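Local coordinates for DNA mismatch repair protein PMS1 (Saccharomyces cerevisiae, PDB 3H4L) that probably acts in DNA mismatch repair as an ATP-binding protein whose N-terminal region binds an ATP analogue and magnesium, at residues T24-A29 with S150-N155; D281-Y286 with Q312-F317. All coordinates share one frame; numbering follows the deposited sequence.

Interaction 1 (T24-A29 with S150-N155)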
ATOM      1  N   THR B  24      19.583   8.533  10.258  1.00 31.88           N
ATOM      2  CA  THR B  24      19.158   9.845   9.788  1.00 34.59           C
ATOM      3  C   THR B  24      17.662   9.945   9.558  1.00 34.87           C
ATOM      4  O   THR B  24      17.052  10.950   9.907  1.00 36.39           O
ATOM      5  CB  THR B  24      19.903  10.249   8.488  1.00 37.92           C
ATOM      6  OG1 THR B  24      19.948   9.130   7.592  1.00 38.89           O
ATOM      7  CG2 THR B  24      21.333  10.713   8.813  1.00 35.58           C
ATOM      8  N   ASP B  25      17.070   8.920   8.959  1.00 34.51           N
ATOM      9  CA  ASP B  25      15.631   8.926   8.743  1.00 34.21           C
ATOM     10  C   ASP B  25      15.032   7.531   8.635  1.00 32.80           C
ATOM     11  O   ASP B  25      15.728   6.530   8.794  1.00 32.84           O
ATOM     12  CB  ASP B  25      15.258   9.746   7.505  1.00 35.19           C
ATOM     13  CG  ASP B  25      16.038   9.345   6.269  1.00 37.06           C
ATOM     14  OD1 ASP B  25      16.551   8.205   6.217  1.00 35.14           O
ATOM     15  OD2 ASP B  25      16.116  10.183   5.338  1.00 38.00           O
ATOM     16  N   LEU B  26      13.732   7.481   8.367  1.00 31.50           N
ATOM     17  CA  LEU B  26      13.015   6.224   8.250  1.00 30.69           C
ATOM     18  C   LEU B  26      13.668   5.321   7.217  1.00 31.16           C
ATOM     19  O   LEU B  26      13.819   4.120   7.435  1.00 29.46           O
ATOM     20  CB  LEU B  26      11.559   6.490   7.866  1.00 30.37           C
ATOM     21  CG  LEU B  26      10.709   5.237   7.652  1.00 30.93           C
ATOM     22  CD1 LEU B  26      10.540   4.502   8.973  1.00 30.48           C
ATOM     23  CD2 LEU B  26       9.363   5.627   7.066  1.00 30.18           C
ATOM     24  N   THR B  27      14.067   5.911   6.091  1.00 32.07           N
ATOM     25  CA  THR B  27      14.700   5.156   5.015  1.00 31.12           C
ATOM     26  C   THR B  27      15.992   4.468   5.465  1.00 31.40           C
ATOM     27  O   THR B  27      16.238   3.310   5.129  1.00 32.83           O
ATOM     28  CB  THR B  27      14.990   6.077   3.817  1.00 31.09           C
ATOM     29  OG1 THR B  27      13.757   6.632   3.341  1.00 30.02           O
ATOM     30  CG2 THR B  27      15.661   5.299   2.690  1.00 28.08           C
ATOM     31  N   THR B  28      16.818   5.180   6.222  1.00 31.22           N
ATOM     32  CA  THR B  28      18.072   4.614   6.709  1.00 30.31           C
ATOM     33  C   THR B  28      17.742   3.460   7.646  1.00 30.14           C
ATOM     34  O   THR B  28      18.360   2.396   7.585  1.00 28.59           O
ATOM     35  CB  THR B  28      18.891   5.671   7.482  1.00 30.71           C
ATOM     36  OG1 THR B  28      19.152   6.783   6.619  1.00 35.49           O
ATOM     37  CG2 THR B  28      20.217   5.100   7.963  1.00 24.33           C
ATOM     38  N   ALA B  29      16.758   3.667   8.514  1.00 28.35           N
ATOM     39  CA  ALA B  29      16.370   2.618   9.442  1.00 28.44           C
ATOM     40  C   ALA B  29      15.988   1.367   8.659  1.00 28.58           C
ATOM     41  O   ALA B  29      16.434   0.272   8.983  1.00 29.44           O
ATOM     42  CB  ALA B  29      15.202   3.084  10.312  1.00 28.77           C
ATOM     43  N   SER B 150       9.588   1.394  16.672  1.00 29.76           N
ATOM     44  CA  SER B 150       8.395   2.212  16.828  1.00 29.80           C
ATOM     45  C   SER B 150       8.733   3.535  17.478  1.00 29.79           C
ATOM     46  O   SER B 150       9.771   3.660  18.130  1.00 28.61           O
ATOM     47  CB  SER B 150       7.371   1.486  17.690  1.00 32.68           C
ATOM     48  OG  SER B 150       7.723   1.585  19.054  1.00 38.55           O
ATOM     49  N   GLN B 151       7.854   4.518  17.298  1.00 31.42           N
ATOM     50  CA  GLN B 151       8.060   5.841  17.874  1.00 33.59           C
ATOM     51  C   GLN B 151       9.429   6.391  17.468  1.00 33.35           C
ATOM     52  O   GLN B 151      10.219   6.863  18.305  1.00 32.26           O
ATOM     53  CB  GLN B 151       7.935   5.764  19.398  1.00 35.89           C
ATOM     54  CG  GLN B 151       6.491   5.648  19.877  1.00 44.14           C
ATOM     55  CD  GLN B 151       6.368   5.408  21.379  1.00 48.78           C
ATOM     56  OE1 GLN B 151       7.315   5.632  22.138  1.00 51.05           O
ATOM     57  NE2 GLN B 151       5.189   4.960  21.814  1.00 49.86           N
ATOM     58  N   LEU B 152       9.699   6.335  16.170  1.00 31.09           N
ATOM     59  CA  LEU B 152      10.970   6.800  15.655  1.00 30.88           C
ATOM     60  C   LEU B 152      11.210   8.287  15.934  1.00 30.92           C
ATOM     61  O   LEU B 152      10.335   9.127  15.736  1.00 29.90           O
ATOM     62  CB  LEU B 152      11.050   6.507  14.153  1.00 29.54           C
ATOM     63  CG  LEU B 152      12.370   6.803  13.442  1.00 29.68           C
ATOM     64  CD1 LEU B 152      13.512   5.984  14.038  1.00 27.49           C
ATOM     65  CD2 LEU B 152      12.191   6.488  11.974  1.00 27.40           C
ATOM     66  N   PHE B 153      12.410   8.590  16.413  1.00 31.74           N
ATOM     67  CA  PHE B 153      12.823   9.956  16.733  1.00 32.59           C
ATOM     68  C   PHE B 153      11.952  10.585  17.818  1.00 34.08           C
ATOM     69  O   PHE B 153      11.824  11.807  17.908  1.00 36.23           O
ATOM     70  CB  PHE B 153      12.831  10.837  15.463  1.00 28.91           C
ATOM     71  CG  PHE B 153      13.669  10.275  14.327  1.00 27.25           C
ATOM     72  CD1 PHE B 153      14.919   9.715  14.568  1.00 27.54           C
ATOM     73  CD2 PHE B 153      13.199  10.294  13.023  1.00 28.68           C
ATOM     74  CE1 PHE B 153      15.686   9.174  13.530  1.00 27.10           C
ATOM     75  CE2 PHE B 153      13.960   9.758  11.976  1.00 28.41           C
ATOM     76  CZ  PHE B 153      15.206   9.196  12.235  1.00 28.40           C
ATOM     77  N   HIS B 154      11.376   9.740  18.663  1.00 34.30           N
ATOM     78  CA  HIS B 154      10.522  10.212  19.740  1.00 36.26           C
ATOM     79  C   HIS B 154      11.259  11.139  20.708  1.00 36.66           C
ATOM     80  O   HIS B 154      10.625  11.873  21.468  1.00 38.23           O
ATOM     81  CB  HIS B 154       9.943   9.020  20.510  1.00 36.90           C
ATOM     82  CG  HIS B 154      10.902   8.402  21.473  1.00 37.34           C
ATOM     83  ND1 HIS B 154      10.939   8.746  22.805  1.00 39.80           N
ATOM     84  CD2 HIS B 154      11.897   7.502  21.288  1.00 38.85           C
ATOM     85  CE1 HIS B 154      11.918   8.087  23.400  1.00 39.69           C
ATOM     86  NE2 HIS B 154      12.515   7.326  22.501  1.00 38.82           N
ATOM     87  N   ASN B 155      12.587  11.095  20.700  1.00 36.67           N
ATOM     88  CA  ASN B 155      13.373  11.949  21.588  1.00 36.94           C
ATOM     89  C   ASN B 155      14.288  12.900  20.813  1.00 38.22           C
ATOM     90  O   ASN B 155      15.390  13.226  21.248  1.00 37.65           O
ATOM     91  CB  ASN B 155      14.187  11.097  22.567  1.00 36.57           C
ATOM     92  CG  ASN B 155      15.015  10.037  21.875  1.00 36.36           C
ATOM     93  OD1 ASN B 155      14.813   9.752  20.695  1.00 39.22           O
ATOM     94  ND2 ASN B 155      15.944   9.436  22.608  1.00 32.96           N
TER
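The ring of Phe-153 meets Asp-25 at its edge, with CZ of Phe-153 3.5 Å from CA of Asp-25 and that carbon close to the ring plane. The same CZ lies 3.5 Å from the backbone O of Thr-24, which approaches obliquely. One face of the ring is covered from within its own loop: CG of Leu-152 sits over the centre, 3.5 Å above the plane. The ring also makes a cation-pi contact with Arg-159 of helix 157-164. Leu-152 reaches over to the start of the helix with a single methyl. Its CD2 is 3.8 Å from CA of Leu-26 and 4.0 Å from CD1 of Leu-26. Leu-152 has CG anti to the backbone N (chi1 -174°), which brings CD2 against Leu-26. The two leucines pass at a slant. No hydrogen bond links the segments, so the contact is one of packing.

Each segment is fixed by its own bonds. Gln-151 to His-154 form a type II beta turn, closed by His-154 N to Gln-151 O at 3.1 Å. The turn has Leu-152 and Phe-153 at its two central positions, and both side chains point at the helix start. Across from it, Asp-25 is the N-cap of helix 26-39. Its OD1 accepts from Thr-28 N at 3.0 Å. Its OD2 pairs with Lys-173 of helix 167-184.

Helix 26-39 goes on to supply Glu-32, Asn-36 and Ser-37 to the nucleotide pocket, and strand 144-150 supplies Thr-145. The contact thus joins the capped start of a nucleotide-binding helix to the turn after a sheet strand, within the alpha/beta sandwich of the GHKL (Bergerat) ATPase fold.

Interaction 2 (D281-Y286 with Q312-F317)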
ATOM      1  N   ASP B 281      15.033   9.555 -12.280  1.00 62.01           N
ATOM      2  CA  ASP B 281      14.350   9.067 -11.090  1.00 59.83           C
ATOM      3  C   ASP B 281      14.278   7.552 -10.967  1.00 57.66           C
ATOM      4  O   ASP B 281      13.812   7.035  -9.955  1.00 57.73           O
ATOM      5  CB  ASP B 281      12.924   9.636 -11.033  1.00 59.38           C
ATOM      6  CG  ASP B 281      12.005   9.034 -12.088  1.00 59.36           C
ATOM      7  OD1 ASP B 281      10.772   9.222 -11.985  1.00 59.69           O
ATOM      8  OD2 ASP B 281      12.512   8.377 -13.022  1.00 58.97           O
ATOM      9  N   ARG B 282      14.729   6.839 -11.988  1.00 55.85           N
ATOM     10  CA  ARG B 282      14.670   5.386 -11.942  1.00 55.84           C
ATOM     11  C   ARG B 282      15.990   4.736 -12.352  1.00 55.81           C
ATOM     12  O   ARG B 282      16.061   4.044 -13.372  1.00 54.64           O
ATOM     13  CB  ARG B 282      13.532   4.893 -12.842  1.00 56.33           C
ATOM     14  CG  ARG B 282      13.148   3.432 -12.635  1.00 58.12           C
ATOM     15  CD  ARG B 282      11.877   3.057 -13.404  1.00 58.56           C
ATOM     16  NE  ARG B 282      10.727   3.861 -12.993  1.00 59.79           N
ATOM     17  CZ  ARG B 282       9.469   3.627 -13.362  1.00 59.76           C
ATOM     18  NH1 ARG B 282       9.172   2.602 -14.157  1.00 57.46           N
ATOM     19  NH2 ARG B 282       8.503   4.423 -12.929  1.00 60.51           N
ATOM     20  N   GLN B 283      17.029   4.946 -11.545  1.00 55.00           N
ATOM     21  CA  GLN B 283      18.342   4.379 -11.841  1.00 54.20           C
ATOM     22  C   GLN B 283      18.904   3.542 -10.674  1.00 53.22           C
ATOM     23  O   GLN B 283      19.146   4.061  -9.585  1.00 52.85           O
ATOM     24  CB  GLN B 283      19.312   5.510 -12.216  1.00 53.49           C
ATOM     25  CG  GLN B 283      18.714   6.553 -13.170  1.00 53.40           C
ATOM     26  CD  GLN B 283      19.758   7.479 -13.786  1.00 52.80           C
ATOM     27  OE1 GLN B 283      20.610   8.032 -13.089  1.00 53.11           O
ATOM     28  NE2 GLN B 283      19.685   7.659 -15.099  1.00 49.62           N
ATOM     29  N   PHE B 284      19.106   2.245 -10.919  1.00 50.96           N
ATOM     30  CA  PHE B 284      19.635   1.322  -9.907  1.00 49.00           C
ATOM     31  C   PHE B 284      20.896   0.615 -10.404  1.00 49.74           C
ATOM     32  O   PHE B 284      20.923   0.079 -11.518  1.00 48.95           O
ATOM     33  CB  PHE B 284      18.608   0.236  -9.553  1.00 45.52           C
ATOM     34  CG  PHE B 284      17.311   0.766  -9.034  1.00 44.17           C
ATOM     35  CD1 PHE B 284      16.337   1.224  -9.903  1.00 44.15           C
ATOM     36  CD2 PHE B 284      17.056   0.806  -7.666  1.00 44.46           C
ATOM     37  CE1 PHE B 284      15.124   1.713  -9.419  1.00 42.92           C
ATOM     38  CE2 PHE B 284      15.845   1.295  -7.174  1.00 43.31           C
ATOM     39  CZ  PHE B 284      14.879   1.748  -8.055  1.00 41.52           C
ATOM     40  N   ILE B 285      21.928   0.591  -9.568  1.00 49.59           N
ATOM     41  CA  ILE B 285      23.191  -0.063  -9.916  1.00 50.86           C
ATOM     42  C   ILE B 285      23.612  -0.988  -8.792  1.00 49.70           C
ATOM     43  O   ILE B 285      23.576  -0.617  -7.614  1.00 49.11           O
ATOM     44  CB  ILE B 285      24.316   0.938 -10.088  1.00 51.88           C
ATOM     45  CG1 ILE B 285      24.414   1.746  -8.795  1.00 54.47           C
ATOM     46  CG2 ILE B 285      24.070   1.797 -11.309  1.00 51.24           C
ATOM     47  CD1 ILE B 285      25.333   2.882  -8.823  1.00 55.68           C
ATOM     48  N   TYR B 286      24.039  -2.184  -9.159  1.00 49.06           N
ATOM     49  CA  TYR B 286      24.458  -3.145  -8.166  1.00 49.50           C
ATOM     50  C   TYR B 286      25.822  -3.755  -8.459  1.00 50.42           C
ATOM     51  O   TYR B 286      26.184  -3.994  -9.611  1.00 47.57           O
ATOM     52  CB  TYR B 286      23.445  -4.279  -8.068  1.00 49.12           C
ATOM     53  CG  TYR B 286      22.003  -3.854  -7.997  1.00 47.19           C
ATOM     54  CD1 TYR B 286      21.312  -3.472  -9.144  1.00 45.11           C
ATOM     55  CD2 TYR B 286      21.303  -3.916  -6.793  1.00 46.15           C
ATOM     56  CE1 TYR B 286      19.957  -3.182  -9.094  1.00 47.11           C
ATOM     57  CE2 TYR B 286      19.954  -3.624  -6.732  1.00 45.46           C
ATOM     58  CZ  TYR B 286      19.281  -3.268  -7.886  1.00 45.62           C
ATOM     59  OH  TYR B 286      17.918  -3.079  -7.847  1.00 42.58           O
ATOM     60  N   GLN B 312      16.310  13.173 -22.603  1.00 72.32           N
ATOM     61  CA  GLN B 312      15.834  12.148 -21.666  1.00 70.44           C
ATOM     62  C   GLN B 312      16.954  11.425 -20.937  1.00 69.84           C
ATOM     63  O   GLN B 312      18.086  11.370 -21.415  1.00 69.75           O
ATOM     64  CB  GLN B 312      14.994  11.090 -22.380  1.00 69.75           C
ATOM     65  CG  GLN B 312      13.710  11.587 -22.982  1.00 69.01           C
ATOM     66  CD  GLN B 312      12.903  10.470 -23.586  1.00 69.61           C
ATOM     67  OE1 GLN B 312      13.382   9.745 -24.459  1.00 69.76           O
ATOM     68  NE2 GLN B 312      11.666  10.319 -23.125  1.00 69.21           N
ATOM     69  N   PHE B 313      16.614  10.856 -19.783  1.00 69.53           N
ATOM     70  CA  PHE B 313      17.559  10.099 -18.968  1.00 68.48           C
ATOM     71  C   PHE B 313      17.170   8.630 -19.043  1.00 67.18           C
ATOM     72  O   PHE B 313      15.989   8.293 -19.134  1.00 68.06           O
ATOM     73  CB  PHE B 313      17.520  10.564 -17.511  1.00 69.22           C
ATOM     74  CG  PHE B 313      17.822  12.020 -17.336  1.00 70.75           C
ATOM     75  CD1 PHE B 313      16.826  12.976 -17.510  1.00 71.25           C
ATOM     76  CD2 PHE B 313      19.111  12.443 -17.032  1.00 71.24           C
ATOM     77  CE1 PHE B 313      17.109  14.332 -17.382  1.00 70.76           C
ATOM     78  CE2 PHE B 313      19.405  13.798 -16.903  1.00 70.88           C
ATOM     79  CZ  PHE B 313      18.401  14.742 -17.079  1.00 70.71           C
ATOM     80  N   PRO B 314      18.160   7.733 -19.003  1.00 65.06           N
ATOM     81  CA  PRO B 314      17.878   6.299 -19.078  1.00 63.19           C
ATOM     82  C   PRO B 314      17.460   5.648 -17.770  1.00 61.64           C
ATOM     83  O   PRO B 314      17.946   6.009 -16.701  1.00 61.29           O
ATOM     84  CB  PRO B 314      19.194   5.731 -19.576  1.00 63.60           C
ATOM     85  CG  PRO B 314      20.192   6.590 -18.853  1.00 63.61           C
ATOM     86  CD  PRO B 314      19.614   7.985 -19.015  1.00 64.59           C
ATOM     87  N   ALA B 315      16.541   4.692 -17.864  1.00 59.88           N
ATOM     88  CA  ALA B 315      16.123   3.938 -16.691  1.00 57.63           C
ATOM     89  C   ALA B 315      17.244   2.896 -16.559  1.00 55.98           C
ATOM     90  O   ALA B 315      17.631   2.268 -17.548  1.00 54.13           O
ATOM     91  CB  ALA B 315      14.789   3.259 -16.941  1.00 57.21           C
ATOM     92  N   VAL B 316      17.775   2.718 -15.351  1.00 54.28           N
ATOM     93  CA  VAL B 316      18.875   1.781 -15.163  1.00 52.64           C
ATOM     94  C   VAL B 316      18.660   0.672 -14.148  1.00 52.82           C
ATOM     95  O   VAL B 316      18.103   0.886 -13.074  1.00 54.44           O
ATOM     96  CB  VAL B 316      20.157   2.514 -14.754  1.00 51.95           C
ATOM     97  CG1 VAL B 316      21.354   1.559 -14.849  1.00 50.38           C
ATOM     98  CG2 VAL B 316      20.345   3.739 -15.621  1.00 49.38           C
ATOM     99  N   PHE B 317      19.135  -0.513 -14.514  1.00 52.36           N
ATOM    100  CA  PHE B 317      19.065  -1.713 -13.686  1.00 51.31           C
ATOM    101  C   PHE B 317      20.271  -2.545 -14.102  1.00 50.17           C
ATOM    102  O   PHE B 317      20.150  -3.494 -14.877  1.00 49.91           O
ATOM    103  CB  PHE B 317      17.785  -2.509 -13.960  1.00 51.46           C
ATOM    104  CG  PHE B 317      16.530  -1.735 -13.728  1.00 51.78           C
ATOM    105  CD1 PHE B 317      15.792  -1.252 -14.802  1.00 53.38           C
ATOM    106  CD2 PHE B 317      16.086  -1.479 -12.436  1.00 53.33           C
ATOM    107  CE1 PHE B 317      14.622  -0.524 -14.597  1.00 54.27           C
ATOM    108  CE2 PHE B 317      14.915  -0.749 -12.215  1.00 54.01           C
ATOM    109  CZ  PHE B 317      14.183  -0.272 -13.297  1.00 54.79           C
TER
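Arg-282 and Phe-284 hold Val-316 between two backbone bonds, the pattern of neighbouring parallel strands. Val-316 N donates to O of Arg-282 at 2.9 Å. Phe-284 N donates to O of Val-316 at 2.7 Å. CA of Ala-315 adds a CH contact to O of Arg-282 at 3.3 Å.

Gln-283 supplies a side-chain bond. Its NE2 donates to O of Pro-314 at 2.9 Å, nearly straight and close to the amide plane. Its CB packs on CG2 of Val-316 at 4.0 Å. NE2 is also bonded to OD1 of Asn-302, which helps set the amide. A leucine in place of Gln-283 would probably leave O of Pro-314 and OD1 of Asn-302 without this shared donor.

On the other face of the sheet, the side chains of Phe-284 and Phe-317 run alongside each other. Both have CG anti to the carbonyl carbon (chi1 -58° in each). The ring planes differ in tilt by only 9°, yet neither ring covers the other. They touch at their borders, with CD1 of Phe-284 3.4 Å from CE2 of Phe-317. CG of Arg-282 packs 3.9 Å from CZ of Phe-317.

Helix 213-221 covers this aromatic face through Phe-221. Helix 295-306 packs on the Gln-283 and Val-316 face through Leu-298. That helix is the crossover between the two parallel strands of a beta-alpha-beta unit. Strand 283-287 is the outermost strand of the four-stranded sheet within this chain, next to strand 316-321.

Interaction 1 closes before interaction 2 opens along the chain. Their centres are 28 Å apart, and their nearest atoms are about 11 Å apart, so they do not touch. Interaction 1 belongs to the ATPase part, with its eight-stranded sheet. Interaction 2 belongs to the following S5-like part, with a separate four-stranded sheet. Helix 167-184 packs near both. Near interaction 1 it meets Asp-25 and Thr-27 through Gln-170 and Lys-173. Near its end it meets Tyr-286 and Phe-317 through Ile-183. One helix therefore packs against both contacts, which is consistent with a structural tie between the nucleotide-binding part and the second domain.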